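Local coordinates for protein trans-4-hydroxy-L-proline dehydratase (Clostridioides difficile 70-100-2010, PDB 6VXC) that uses glycyl radical chemistry to dehydrate trans-4-hydroxy-L-proline to (S)-1-pyrroline-5-carboxylate in the anaerobic breakdown of hydroxyproline, at residues S452-T457 and L663-H668; Y569-G574 and R659-P664; T358-I363 and A784-H789; T721-R726 and H754-N759. All blocks are in the same frame, centred on the assembly; numbering follows the deposited sequence.

In the fold
The four contacts cluster near the middle of the chain. Contact 1 is central: its centre lies about 8 Å from that of contact 2, 9 Å from contact 3 and 11 Å from contact 4. Contacts 1 and 2 share Leu663 and Pro664, where strand 657-661 runs on toward helix 667-673. Contact 3 takes the first and last of the segments, 358-363 and 784-789, and all the others fall between them in sequence. Contacts 3 and 4 both reach the five-stranded sheet that contains strands 362-366, 755-759 and 724-726. Together they bring Gly785, the glycyl radical site, close to Cys454, the probable cysteine radical site.

Contact 1. Residues S452-T457 and L663-H668; sequences SGCVET and LPTTCH
Leu663 and Glu456 meet because both side chains are folded. Leu663 holds CG in the crowded position between its backbone N and carbonyl carbon (chi1 60°). Glu456 bends at chi2 (87°), which carries its carboxylate back over its own loop. The two side chains then cross at about a right angle, with Glu456 OE1 3.7 Å from Leu663 CG. The same oxygen takes a backbone N-H of its own loop. Val455 N donates to Glu456 OE1 at 2.6 Å in an almost straight bond that meets the oxygen from above the carboxylate plane. Cys454 N adds weak bonds to both carboxylate oxygens. Glu456 OE2 also bonds His180 and a glycerol, probably from the crystallisation liquor, which may mark the pocket. Segment 452-457 is the tip of a short antiparallel hairpin, closed by backbone bonds between Ser452 and Glu456. It is the cysteine finger loop of the glycyl radical enzymes. By similarity, Cys454 carries the radical intermediate and Glu456 is the proton acceptor. On the other segment, a type II' turn from Pro664 to Cys667 leads into helix 667-673. Thr665 stands on this turn. Its OG1 is 3.8 Å from Cys454 SG, a plain contact, and bonds Tyr470. Cys454 CB also packs on Leu663 CG at 4.5 Å. Val455 runs past Leu663 in the opposite direction, with Val455 CG2 4.2 Å from Leu663 CB. No hydrogen bond joins the two segments. Phe360 touches Cys454 as well, and Val455 O is bonded by His754.

Contact 2. Residues Y569-G574 and R659-P664; sequences YIQGVG and RVDMLP
The Tyr569 ring meets Val660 O at its edge, near the ring plane, with CE2 3.6 Å from that oxygen. Water 1 also lies at the edge in plane. It donates to Tyr569 OH and accepts from Arg659 NE, so it ties the two side chains together. These run side by side the same way, and Arg659 CB packs 3.6 Å from Tyr569 CE2. The guanidinium group stands nearly upright to the ring and has its salt bridge with Glu657. The Asp661 carboxylate is almost parallel to the ring (15°), with OD2 3.6 Å from Tyr569 CD2. Asp661 OD1 lies against Gln571, 3.2 Å from its CG. Gln571 CG lies 3.8 Å from Leu663 CD1; the bend at chi2 (95°) turns the amide beyond it, and OE1 bonds Gly469 N. Gly572 N donates to Asp661 O at 2.8 Å, the one hydrogen bond between the segments. Met662 SD sits 4.0 Å from Gly572 CA, so the bare glycine makes room for the sulfur. Strands 565-573 and 657-661 are parallel neighbours here, twisted by 32°. Strand 463-472 pairs on the other side of 565-573, and helix 630-647 packs on Val660 and Met662.

Contact 3. Residues T358-I363 and A784-H789; sequences TDFANI and AGYSDH
Phe360 and Tyr786 make the tight part of this contact, an edge-to-face pair with centroids 4.9 Å apart and planes at 63°. The edge of Phe360 points at a face of Tyr786. Phe360 CE2 comes to 3.4 Å from Tyr786 CD1, and Phe360 CZ stands 3.7 Å above the Tyr786 ring, offset toward its rim. Tyr786 reaches this place by turning CG between its backbone N and carbonyl carbon (chi1 71°), which swings the ring toward segment 358-363. Phe360 has a left-handed backbone conformation, with positive phi. Thr358 OG1 comes obliquely to the other part of the Tyr786 ring, 3.7 Å from CD2. Farther along, the fit loosens. Thr358 CG2 is 4.2 Å from Ser787 O, and Asp788 OD1 stays 4.9 Å from Thr358 CG2. His789 makes no contact and is partly exposed. No hydrogen bond crosses directly, but Thr356 OG1 bonds both Thr358 OG1 and Asp788 OD2 and so bridges the loose end. Gly785 is the experimentally established radical site, although the radical itself is absent here. Its backbone angles suit glycine. Segment 784-789 thus belongs to the glycine finger loop of this enzyme family, and Phe360, which also touches Cys454, packs beside it. Strand 362-366 follows as an outermost strand of the five-stranded sheet, pairing with strand 396-401. Helix 324-339 covers Ala361 and Ile363. Strand 787-789 pairs antiparallel with strand 780-782.

Contact 4. Residues T721-R726 and H754-N759; sequences TLLNQR and HHIQFN
Gln725 O is gripped from strand 755-759 by two donors of unequal strength. Asn759 N gives it a hydrogen bond of 2.9 Å, in the carbonyl plane, and Phe758 CA adds a CA-H...O contact at 3.1 Å. The Phe758 ring also turns an edge toward this oxygen. Gln725 N in turn donates to Gln757 O at 3.0 Å, and Gln757 N to Leu723 O at 3.2 Å, both nearly along the C=O axis. This is the ladder of a parallel pair. Before the strand 724-726 starts, a side chain takes over. Leu723 N donates to His755 ND1 at 3.0 Å, squarely in the imidazole plane. ND1 is therefore the acceptor. His755 has CG anti to the backbone N (chi1 156°), which lays the ring alongside Leu722, with Leu722 CG 3.8 Å from His755 CE1. On the other face of the pair, Leu723 and Ile756 run side by side, their CD2 and CD1 3.9 Å apart. Water 2 links Thr721 OG1 to His755 O, and Thr721 OG1 also bonds His715. Strands 724-726 and 755-759 form a beta-alpha-beta unit with helix 734-750, which packs on Leu723, Ile756 and Phe758. Helix 703-711 touches Leu723, Gln725 and Ile756. Strand 724-726 is an outermost strand of the sheet, and strand 426-428 lies antiparallel on the far side of strand 755-759.

Contact 1. Residues S452-T457 and L663-H668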
loop_
_atom_site.group_PDB
_atom_site.type_symbol
_atom_site.label_atom_id
_atom_site.label_comp_id
_atom_site.label_asym_id
_atom_site.label_seq_id
_atom_site.Cartn_x
_atom_site.Cartn_y
_atom_site.Cartn_z
ATOM N N SER A 452 3.322 3.898 5.456
ATOM C CA SER A 452 2.010 3.785 4.853
ATOM C C SER A 452 2.007 2.562 3.955
ATOM O O SER A 452 3.010 1.853 3.832
ATOM C CB SER A 452 1.631 5.052 4.073
ATOM O OG SER A 452 2.467 5.233 2.942
ATOM N N GLY A 453 0.879 2.331 3.310
ATOM C CA GLY A 453 0.736 1.134 2.500
ATOM C C GLY A 453 0.992 -0.089 3.361
ATOM O O GLY A 453 0.359 -0.279 4.399
ATOM N N CYS A 454 1.967 -0.906 2.968
ATOM C CA CYS A 454 2.343 -2.078 3.752
ATOM C C CYS A 454 3.397 -1.756 4.813
ATOM O O CYS A 454 3.157 -1.955 6.004
ATOM C CB CYS A 454 2.836 -3.188 2.818
ATOM S SG CYS A 454 1.547 -3.850 1.731
ATOM N N VAL A 455 4.564 -1.262 4.398
ATOM C CA VAL A 455 5.660 -0.979 5.317
ATOM C C VAL A 455 6.428 0.264 4.876
ATOM O O VAL A 455 7.534 0.510 5.357
ATOM C CB VAL A 455 6.631 -2.174 5.420
ATOM C CG1 VAL A 455 5.932 -3.434 5.981
ATOM C CG2 VAL A 455 7.313 -2.429 4.039
ATOM N N GLU A 456 5.860 1.058 3.968
ATOM C CA GLU A 456 6.651 2.039 3.219
ATOM C C GLU A 456 6.849 3.333 4.009
ATOM O O GLU A 456 5.878 3.981 4.396
ATOM C CB GLU A 456 5.999 2.326 1.869
ATOM C CG GLU A 456 5.960 1.110 0.946
ATOM C CD GLU A 456 4.730 0.249 1.158
ATOM O OE1 GLU A 456 4.827 -0.773 1.869
ATOM O OE2 GLU A 456 3.667 0.605 0.620
ATOM N N THR A 457 8.114 3.716 4.203
ATOM C CA THR A 457 8.502 4.887 4.986
ATOM C C THR A 457 8.347 6.169 4.181
ATOM O O THR A 457 8.775 6.240 3.026
ATOM C CB THR A 457 9.954 4.762 5.422
ATOM O OG1 THR A 457 10.119 3.562 6.167
ATOM C CG2 THR A 457 10.360 5.960 6.288
ATOM N N LEU A 663 9.050 -5.578 -0.115
ATOM C CA LEU A 663 7.733 -6.089 0.242
ATOM C C LEU A 663 7.110 -6.743 -0.986
ATOM O O LEU A 663 7.501 -6.441 -2.117
ATOM C CB LEU A 663 6.822 -4.978 0.799
ATOM C CG LEU A 663 6.358 -3.673 0.120
ATOM C CD1 LEU A 663 7.522 -2.868 -0.396
ATOM C CD2 LEU A 663 5.297 -3.857 -0.938
ATOM N N PRO A 664 6.175 -7.688 -0.794
ATOM C CA PRO A 664 5.624 -8.431 -1.939
ATOM C C PRO A 664 4.130 -8.230 -2.200
ATOM O O PRO A 664 3.665 -8.537 -3.300
ATOM C CB PRO A 664 5.884 -9.883 -1.528
ATOM C CG PRO A 664 5.577 -9.837 -0.010
ATOM C CD PRO A 664 6.000 -8.442 0.464
ATOM N N THR A 665 3.362 -7.779 -1.204
ATOM C CA THR A 665 1.902 -7.917 -1.210
ATOM C C THR A 665 1.530 -9.342 -1.640
ATOM O O THR A 665 1.859 -10.288 -0.923
ATOM C CB THR A 665 1.241 -6.836 -2.079
ATOM O OG1 THR A 665 1.757 -5.546 -1.714
ATOM C CG2 THR A 665 -0.274 -6.840 -1.879
ATOM N N THR A 666 0.853 -9.545 -2.774
ATOM C CA THR A 666 0.633 -10.906 -3.266
ATOM C C THR A 666 1.512 -11.233 -4.472
ATOM O O THR A 666 1.321 -12.275 -5.109
ATOM C CB THR A 666 -0.847 -11.173 -3.600
ATOM O OG1 THR A 666 -1.327 -10.232 -4.562
ATOM C CG2 THR A 666 -1.743 -11.120 -2.335
ATOM N N CYS A 667 2.482 -10.378 -4.790
ATOM C CA CYS A 667 3.287 -10.595 -5.979
ATOM C C CYS A 667 4.273 -11.747 -5.831
ATOM O O CYS A 667 4.755 -12.254 -6.856
ATOM C CB CYS A 667 4.038 -9.319 -6.353
ATOM S SG CYS A 667 4.609 -9.301 -8.051
ATOM N N HIS A 668 4.582 -12.183 -4.595
ATOM C CA HIS A 668 5.458 -13.344 -4.429
ATOM C C HIS A 668 4.801 -14.624 -4.924
ATOM O O HIS A 668 5.516 -15.569 -5.265
ATOM C CB HIS A 668 5.915 -13.508 -2.971
ATOM C CG HIS A 668 4.803 -13.746 -1.995
ATOM N ND1 HIS A 668 3.783 -12.843 -1.802
ATOM C CD2 HIS A 668 4.584 -14.759 -1.122
ATOM C CE1 HIS A 668 2.958 -13.308 -0.878
ATOM N NE2 HIS A 668 3.423 -14.470 -0.449
#

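Contact 2. Residues Y569-G574 and R659-P664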
loop_
_atom_site.group_PDB
_atom_site.type_symbol
_atom_site.label_atom_id
_atom_site.label_comp_id
_atom_site.label_asym_id
_atom_site.label_seq_id
_atom_site.Cartn_x
_atom_site.Cartn_y
_atom_site.Cartn_z
ATOM N N TYR A 569 10.483 4.210 -5.753
ATOM C CA TYR A 569 10.926 2.921 -5.256
ATOM C C TYR A 569 10.680 1.826 -6.289
ATOM O O TYR A 569 9.718 1.869 -7.058
ATOM C CB TYR A 569 10.203 2.561 -3.929
ATOM C CG TYR A 569 10.634 3.418 -2.756
ATOM C CD1 TYR A 569 10.067 4.670 -2.517
ATOM C CD2 TYR A 569 11.656 2.997 -1.913
ATOM C CE1 TYR A 569 10.484 5.456 -1.441
ATOM C CE2 TYR A 569 12.068 3.768 -0.857
ATOM C CZ TYR A 569 11.487 4.991 -0.624
ATOM O OH TYR A 569 11.921 5.746 0.435
ATOM N N ILE A 570 11.566 0.840 -6.290
ATOM C CA ILE A 570 11.327 -0.465 -6.899
ATOM C C ILE A 570 11.352 -1.492 -5.772
ATOM O O ILE A 570 12.275 -1.493 -4.957
ATOM C CB ILE A 570 12.362 -0.790 -7.994
ATOM C CG1 ILE A 570 12.331 0.267 -9.111
ATOM C CG2 ILE A 570 12.126 -2.192 -8.569
ATOM C CD1 ILE A 570 13.421 0.089 -10.119
ATOM N N GLN A 571 10.309 -2.309 -5.684
ATOM C CA GLN A 571 10.113 -3.201 -4.548
ATOM C C GLN A 571 10.779 -4.559 -4.785
ATOM O O GLN A 571 10.363 -5.318 -5.661
ATOM C CB GLN A 571 8.621 -3.361 -4.266
ATOM C CG GLN A 571 7.792 -2.049 -4.128
ATOM C CD GLN A 571 7.077 -1.576 -5.388
ATOM O OE1 GLN A 571 7.540 -0.662 -6.068
ATOM N NE2 GLN A 571 5.969 -2.213 -5.718
ATOM N N GLY A 572 11.777 -4.886 -3.966
ATOM C CA GLY A 572 12.498 -6.146 -4.142
ATOM C C GLY A 572 11.728 -7.316 -3.548
ATOM O O GLY A 572 11.319 -7.278 -2.387
ATOM N N VAL A 573 11.526 -8.363 -4.347
ATOM C CA VAL A 573 10.785 -9.535 -3.907
ATOM C C VAL A 573 11.705 -10.747 -3.947
ATOM O O VAL A 573 12.446 -10.950 -4.916
ATOM C CB VAL A 573 9.529 -9.793 -4.766
ATOM C CG1 VAL A 573 8.811 -11.060 -4.293
ATOM C CG2 VAL A 573 8.590 -8.621 -4.703
ATOM N N GLY A 574 11.634 -11.557 -2.892
ATOM C CA GLY A 574 12.236 -12.870 -2.901
ATOM C C GLY A 574 13.640 -12.978 -2.365
ATOM O O GLY A 574 14.359 -13.898 -2.758
ATOM N N ARG A 659 15.122 4.890 -4.591
ATOM C CA ARG A 659 15.539 4.180 -3.395
ATOM C C ARG A 659 14.888 2.797 -3.405
ATOM O O ARG A 659 14.124 2.452 -4.305
ATOM C CB ARG A 659 15.193 4.975 -2.127
ATOM C CG ARG A 659 15.805 6.403 -2.091
ATOM C CD ARG A 659 15.631 7.090 -0.733
ATOM N NE ARG A 659 16.434 6.419 0.283
ATOM C CZ ARG A 659 17.754 6.525 0.387
ATOM N NH1 ARG A 659 18.401 5.866 1.348
ATOM N NH2 ARG A 659 18.427 7.309 -0.450
ATOM N N VAL A 660 15.147 2.020 -2.365
ATOM C CA VAL A 660 14.863 0.596 -2.374
ATOM C C VAL A 660 13.984 0.258 -1.174
ATOM O O VAL A 660 14.135 0.857 -0.107
ATOM C CB VAL A 660 16.220 -0.144 -2.382
ATOM C CG1 VAL A 660 16.341 -1.175 -1.335
ATOM C CG2 VAL A 660 16.586 -0.623 -3.820
ATOM N N ASP A 661 13.021 -0.652 -1.372
ATOM C CA ASP A 661 12.270 -1.268 -0.278
ATOM C C ASP A 661 12.005 -2.737 -0.623
ATOM O O ASP A 661 12.272 -3.189 -1.741
ATOM C CB ASP A 661 10.964 -0.489 0.045
ATOM C CG ASP A 661 10.017 -0.354 -1.142
ATOM O OD1 ASP A 661 10.153 -1.141 -2.092
ATOM O OD2 ASP A 661 9.108 0.538 -1.122
ATOM N N MET A 662 11.486 -3.492 0.354
ATOM C CA MET A 662 11.372 -4.948 0.246
ATOM C C MET A 662 10.013 -5.391 0.783
ATOM O O MET A 662 9.857 -5.577 1.997
ATOM C CB MET A 662 12.503 -5.621 1.011
ATOM C CG MET A 662 13.846 -4.947 0.767
ATOM S SD MET A 662 14.584 -5.539 -0.756
ATOM C CE MET A 662 15.073 -7.159 -0.187
ATOM N N LEU A 663 9.050 -5.578 -0.115
ATOM C CA LEU A 663 7.733 -6.089 0.242
ATOM C C LEU A 663 7.110 -6.743 -0.986
ATOM O O LEU A 663 7.501 -6.441 -2.117
ATOM C CB LEU A 663 6.822 -4.978 0.799
ATOM C CG LEU A 663 6.358 -3.673 0.120
ATOM C CD1 LEU A 663 7.522 -2.868 -0.396
ATOM C CD2 LEU A 663 5.297 -3.857 -0.938
ATOM N N PRO A 664 6.175 -7.688 -0.794
ATOM C CA PRO A 664 5.624 -8.431 -1.939
ATOM C C PRO A 664 4.130 -8.230 -2.200
ATOM O O PRO A 664 3.665 -8.537 -3.300
ATOM C CB PRO A 664 5.884 -9.883 -1.528
ATOM C CG PRO A 664 5.577 -9.837 -0.010
ATOM C CD PRO A 664 6.000 -8.442 0.464
HETATM O O HOH W 1 14.125 5.715 2.205
#

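Contact 3. Residues T358-I363 and A784-H789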
loop_
_atom_site.group_PDB
_atom_site.type_symbol
_atom_site.label_atom_id
_atom_site.label_comp_id
_atom_site.label_asym_id
_atom_site.label_seq_id
_atom_site.Cartn_x
_atom_site.Cartn_y
_atom_site.Cartn_z
ATOM N N THR A 358 -9.031 -4.744 -0.181
ATOM C CA THR A 358 -8.559 -3.674 0.693
ATOM C C THR A 358 -7.687 -2.691 -0.093
ATOM O O THR A 358 -7.114 -3.028 -1.132
ATOM C CB THR A 358 -7.801 -4.251 1.892
ATOM O OG1 THR A 358 -6.625 -4.947 1.458
ATOM C CG2 THR A 358 -8.694 -5.239 2.657
ATOM N N ASP A 359 -7.601 -1.451 0.415
ATOM C CA ASP A 359 -6.866 -0.382 -0.257
ATOM C C ASP A 359 -5.762 0.193 0.620
ATOM O O ASP A 359 -5.327 1.321 0.385
ATOM C CB ASP A 359 -7.812 0.741 -0.710
ATOM C CG ASP A 359 -7.358 1.425 -2.019
ATOM O OD1 ASP A 359 -6.300 1.073 -2.578
ATOM O OD2 ASP A 359 -8.090 2.319 -2.482
ATOM N N PHE A 360 -5.330 -0.541 1.652
ATOM C CA PHE A 360 -4.063 -0.281 2.328
ATOM C C PHE A 360 -3.992 1.133 2.899
ATOM O O PHE A 360 -2.987 1.830 2.748
ATOM C CB PHE A 360 -2.875 -0.537 1.387
ATOM C CG PHE A 360 -2.782 -1.940 0.908
ATOM C CD1 PHE A 360 -3.520 -2.364 -0.177
ATOM C CD2 PHE A 360 -1.967 -2.850 1.555
ATOM C CE1 PHE A 360 -3.446 -3.655 -0.612
ATOM C CE2 PHE A 360 -1.892 -4.147 1.120
ATOM C CZ PHE A 360 -2.642 -4.553 0.033
ATOM N N ALA A 361 -5.055 1.546 3.583
ATOM C CA ALA A 361 -5.074 2.828 4.284
ATOM C C ALA A 361 -4.466 2.589 5.661
ATOM O O ALA A 361 -5.121 2.067 6.560
ATOM C CB ALA A 361 -6.481 3.400 4.381
ATOM N N ASN A 362 -3.208 2.969 5.813
ATOM C CA ASN A 362 -2.375 2.567 6.937
ATOM C C ASN A 362 -2.341 3.674 7.996
ATOM O O ASN A 362 -1.843 4.769 7.738
ATOM C CB ASN A 362 -0.977 2.244 6.405
ATOM C CG ASN A 362 -0.078 1.609 7.439
ATOM O OD1 ASN A 362 -0.139 1.926 8.619
ATOM N ND2 ASN A 362 0.820 0.746 6.977
ATOM N N ILE A 363 -2.836 3.371 9.195
ATOM C CA ILE A 363 -2.836 4.304 10.317
ATOM C C ILE A 363 -1.734 3.897 11.294
ATOM O O ILE A 363 -1.615 2.721 11.649
ATOM C CB ILE A 363 -4.229 4.358 10.980
ATOM C CG1 ILE A 363 -5.260 4.876 9.955
ATOM C CG2 ILE A 363 -4.193 5.227 12.235
ATOM C CD1 ILE A 363 -6.708 4.931 10.420
ATOM N N ALA A 784 0.529 -10.091 3.815
ATOM C CA ALA A 784 1.846 -9.446 3.822
ATOM C C ALA A 784 1.640 -7.933 3.864
ATOM O O ALA A 784 1.409 -7.310 2.828
ATOM C CB ALA A 784 2.683 -9.860 2.622
ATOM N N GLY A 785 1.737 -7.358 5.056
ATOM C CA GLY A 785 1.466 -5.944 5.214
ATOM C C GLY A 785 0.008 -5.578 5.323
ATOM O O GLY A 785 -0.312 -4.379 5.340
ATOM N N TYR A 786 -0.882 -6.568 5.398
ATOM C CA TYR A 786 -2.320 -6.368 5.550
ATOM C C TYR A 786 -2.975 -7.685 5.934
ATOM O O TYR A 786 -2.419 -8.759 5.718
ATOM C CB TYR A 786 -2.972 -5.845 4.279
ATOM C CG TYR A 786 -3.043 -6.860 3.164
ATOM C CD1 TYR A 786 -1.899 -7.234 2.473
ATOM C CD2 TYR A 786 -4.248 -7.463 2.818
ATOM C CE1 TYR A 786 -1.960 -8.151 1.444
ATOM C CE2 TYR A 786 -4.321 -8.390 1.793
ATOM C CZ TYR A 786 -3.167 -8.728 1.114
ATOM O OH TYR A 786 -3.214 -9.644 0.094
ATOM N N SER A 787 -4.189 -7.581 6.453
ATOM C CA SER A 787 -5.012 -8.728 6.805
ATOM C C SER A 787 -6.155 -8.862 5.814
ATOM O O SER A 787 -6.605 -7.875 5.224
ATOM C CB SER A 787 -5.568 -8.605 8.234
ATOM O OG SER A 787 -4.520 -8.513 9.178
ATOM N N ASP A 788 -6.608 -10.093 5.617
ATOM C CA ASP A 788 -7.688 -10.350 4.675
ATOM C C ASP A 788 -8.426 -11.610 5.095
ATOM O O ASP A 788 -7.899 -12.435 5.832
ATOM C CB ASP A 788 -7.152 -10.491 3.234
ATOM C CG ASP A 788 -8.173 -10.070 2.176
ATOM O OD1 ASP A 788 -9.388 -10.042 2.480
ATOM O OD2 ASP A 788 -7.745 -9.765 1.034
ATOM N N HIS A 789 -9.647 -11.762 4.598
ATOM C CA HIS A 789 -10.361 -13.016 4.792
ATOM C C HIS A 789 -9.644 -14.151 4.077
ATOM O O HIS A 789 -9.236 -14.016 2.922
ATOM C CB HIS A 789 -11.798 -12.899 4.286
ATOM C CG HIS A 789 -12.686 -12.114 5.195
ATOM N ND1 HIS A 789 -12.852 -10.753 5.078
ATOM C CD2 HIS A 789 -13.434 -12.496 6.256
ATOM C CE1 HIS A 789 -13.670 -10.329 6.023
ATOM N NE2 HIS A 789 -14.043 -11.367 6.750
#

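Contact 4. Residues T721-R726 and H754-N759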
loop_
_atom_site.group_PDB
_atom_site.type_symbol
_atom_site.label_atom_id
_atom_site.label_comp_id
_atom_site.label_asym_id
_atom_site.label_seq_id
_atom_site.Cartn_x
_atom_site.Cartn_y
_atom_site.Cartn_z
ATOM N N THR A 721 11.131 -2.567 5.074
ATOM C CA THR A 721 11.201 -3.998 4.810
ATOM C C THR A 721 10.067 -4.692 5.558
ATOM O O THR A 721 9.631 -4.222 6.614
ATOM C CB THR A 721 12.524 -4.612 5.274
ATOM O OG1 THR A 721 12.629 -4.465 6.695
ATOM C CG2 THR A 721 13.729 -3.956 4.576
ATOM N N LEU A 722 9.627 -5.836 5.037
ATOM C CA LEU A 722 8.456 -6.524 5.562
ATOM C C LEU A 722 8.857 -7.883 6.134
ATOM O O LEU A 722 9.402 -8.724 5.416
ATOM C CB LEU A 722 7.414 -6.688 4.462
ATOM C CG LEU A 722 6.018 -7.085 4.922
ATOM C CD1 LEU A 722 5.016 -6.629 3.863
ATOM C CD2 LEU A 722 5.913 -8.571 5.165
ATOM N N LEU A 723 8.570 -8.113 7.411
ATOM C CA LEU A 723 8.862 -9.400 8.044
ATOM C C LEU A 723 7.591 -10.000 8.634
ATOM O O LEU A 723 7.018 -9.434 9.566
ATOM C CB LEU A 723 9.934 -9.264 9.132
ATOM C CG LEU A 723 10.216 -10.548 9.949
ATOM C CD1 LEU A 723 10.660 -11.688 9.041
ATOM C CD2 LEU A 723 11.267 -10.319 11.023
ATOM N N ASN A 724 7.184 -11.168 8.112
ATOM C CA ASN A 724 6.133 -12.005 8.689
ATOM C C ASN A 724 6.738 -13.023 9.645
ATOM O O ASN A 724 7.742 -13.662 9.329
ATOM C CB ASN A 724 5.382 -12.801 7.622
ATOM C CG ASN A 724 4.338 -12.009 6.909
ATOM O OD1 ASN A 724 4.297 -11.986 5.669
ATOM N ND2 ASN A 724 3.493 -11.344 7.665
ATOM N N GLN A 725 6.111 -13.183 10.808
ATOM C CA GLN A 725 6.402 -14.287 11.714
ATOM C C GLN A 725 5.087 -14.875 12.202
ATOM O O GLN A 725 4.055 -14.201 12.215
ATOM C CB GLN A 725 7.282 -13.856 12.898
ATOM C CG GLN A 725 8.788 -13.665 12.576
ATOM C CD GLN A 725 9.492 -14.969 12.207
ATOM O OE1 GLN A 725 9.865 -15.747 13.079
ATOM N NE2 GLN A 725 9.689 -15.200 10.912
ATOM N N ARG A 726 5.134 -16.149 12.575
ATOM C CA ARG A 726 3.956 -16.914 12.948
ATOM C C ARG A 726 4.251 -17.710 14.213
ATOM O O ARG A 726 5.317 -18.317 14.327
ATOM C CB ARG A 726 3.544 -17.844 11.803
ATOM C CG ARG A 726 2.517 -18.856 12.180
ATOM C CD ARG A 726 2.381 -19.928 11.128
ATOM N NE ARG A 726 1.627 -21.047 11.673
ATOM C CZ ARG A 726 1.449 -22.212 11.069
ATOM N NH1 ARG A 726 1.970 -22.441 9.871
ATOM N NH2 ARG A 726 0.736 -23.148 11.677
ATOM N N HIS A 754 13.088 -2.992 10.973
ATOM C CA HIS A 754 12.102 -2.012 10.540
ATOM C C HIS A 754 10.675 -2.357 10.963
ATOM O O HIS A 754 9.921 -1.478 11.396
ATOM C CB HIS A 754 12.171 -1.870 9.013
ATOM C CG HIS A 754 11.131 -0.966 8.448
ATOM N ND1 HIS A 754 11.225 0.404 8.497
ATOM C CD2 HIS A 754 9.956 -1.240 7.838
ATOM C CE1 HIS A 754 10.162 0.938 7.920
ATOM N NE2 HIS A 754 9.371 -0.040 7.521
ATOM N N HIS A 755 10.283 -3.623 10.823
ATOM C CA HIS A 755 8.885 -4.012 10.881
ATOM C C HIS A 755 8.772 -5.487 11.234
ATOM O O HIS A 755 9.590 -6.299 10.803
ATOM C CB HIS A 755 8.203 -3.747 9.534
ATOM C CG HIS A 755 6.990 -4.587 9.290
ATOM N ND1 HIS A 755 7.044 -5.835 8.704
ATOM C CD2 HIS A 755 5.685 -4.351 9.554
ATOM C CE1 HIS A 755 5.822 -6.326 8.608
ATOM N NE2 HIS A 755 4.978 -5.443 9.117
ATOM N N ILE A 756 7.724 -5.831 11.981
ATOM C CA ILE A 756 7.357 -7.225 12.192
ATOM C C ILE A 756 5.853 -7.292 12.429
ATOM O O ILE A 756 5.257 -6.384 13.020
ATOM C CB ILE A 756 8.185 -7.853 13.350
ATOM C CG1 ILE A 756 8.061 -9.386 13.384
ATOM C CG2 ILE A 756 7.828 -7.255 14.706
ATOM C CD1 ILE A 756 9.103 -10.025 14.278
ATOM N N GLN A 757 5.241 -8.383 11.964
ATOM C CA GLN A 757 3.814 -8.617 12.149
ATOM C C GLN A 757 3.592 -10.124 12.290
ATOM O O GLN A 757 4.367 -10.919 11.763
ATOM C CB GLN A 757 3.005 -8.063 10.982
ATOM C CG GLN A 757 3.317 -8.739 9.664
ATOM C CD GLN A 757 2.761 -7.976 8.468
ATOM O OE1 GLN A 757 2.576 -6.756 8.526
ATOM N NE2 GLN A 757 2.441 -8.698 7.398
ATOM N N PHE A 758 2.517 -10.514 12.980
ATOM C CA PHE A 758 2.346 -11.891 13.440
ATOM C C PHE A 758 1.056 -12.533 12.930
ATOM O O PHE A 758 -0.007 -11.906 12.910
ATOM C CB PHE A 758 2.352 -11.961 14.977
ATOM C CG PHE A 758 3.585 -11.376 15.609
ATOM C CD1 PHE A 758 4.843 -11.917 15.339
ATOM C CD2 PHE A 758 3.491 -10.286 16.473
ATOM C CE1 PHE A 758 5.987 -11.379 15.925
ATOM C CE2 PHE A 758 4.629 -9.734 17.063
ATOM C CZ PHE A 758 5.884 -10.287 16.791
ATOM N N ASN A 759 1.170 -13.791 12.522
ATOM C CA ASN A 759 0.048 -14.715 12.463
ATOM C C ASN A 759 0.035 -15.568 13.730
ATOM O O ASN A 759 1.089 -15.985 14.215
ATOM C CB ASN A 759 0.123 -15.625 11.233
ATOM C CG ASN A 759 -0.655 -15.077 10.049
ATOM O OD1 ASN A 759 -1.811 -14.674 10.178
ATOM N ND2 ASN A 759 -0.032 -15.085 8.882
HETATM O O HOH W 2 11.741 -5.590 9.050
#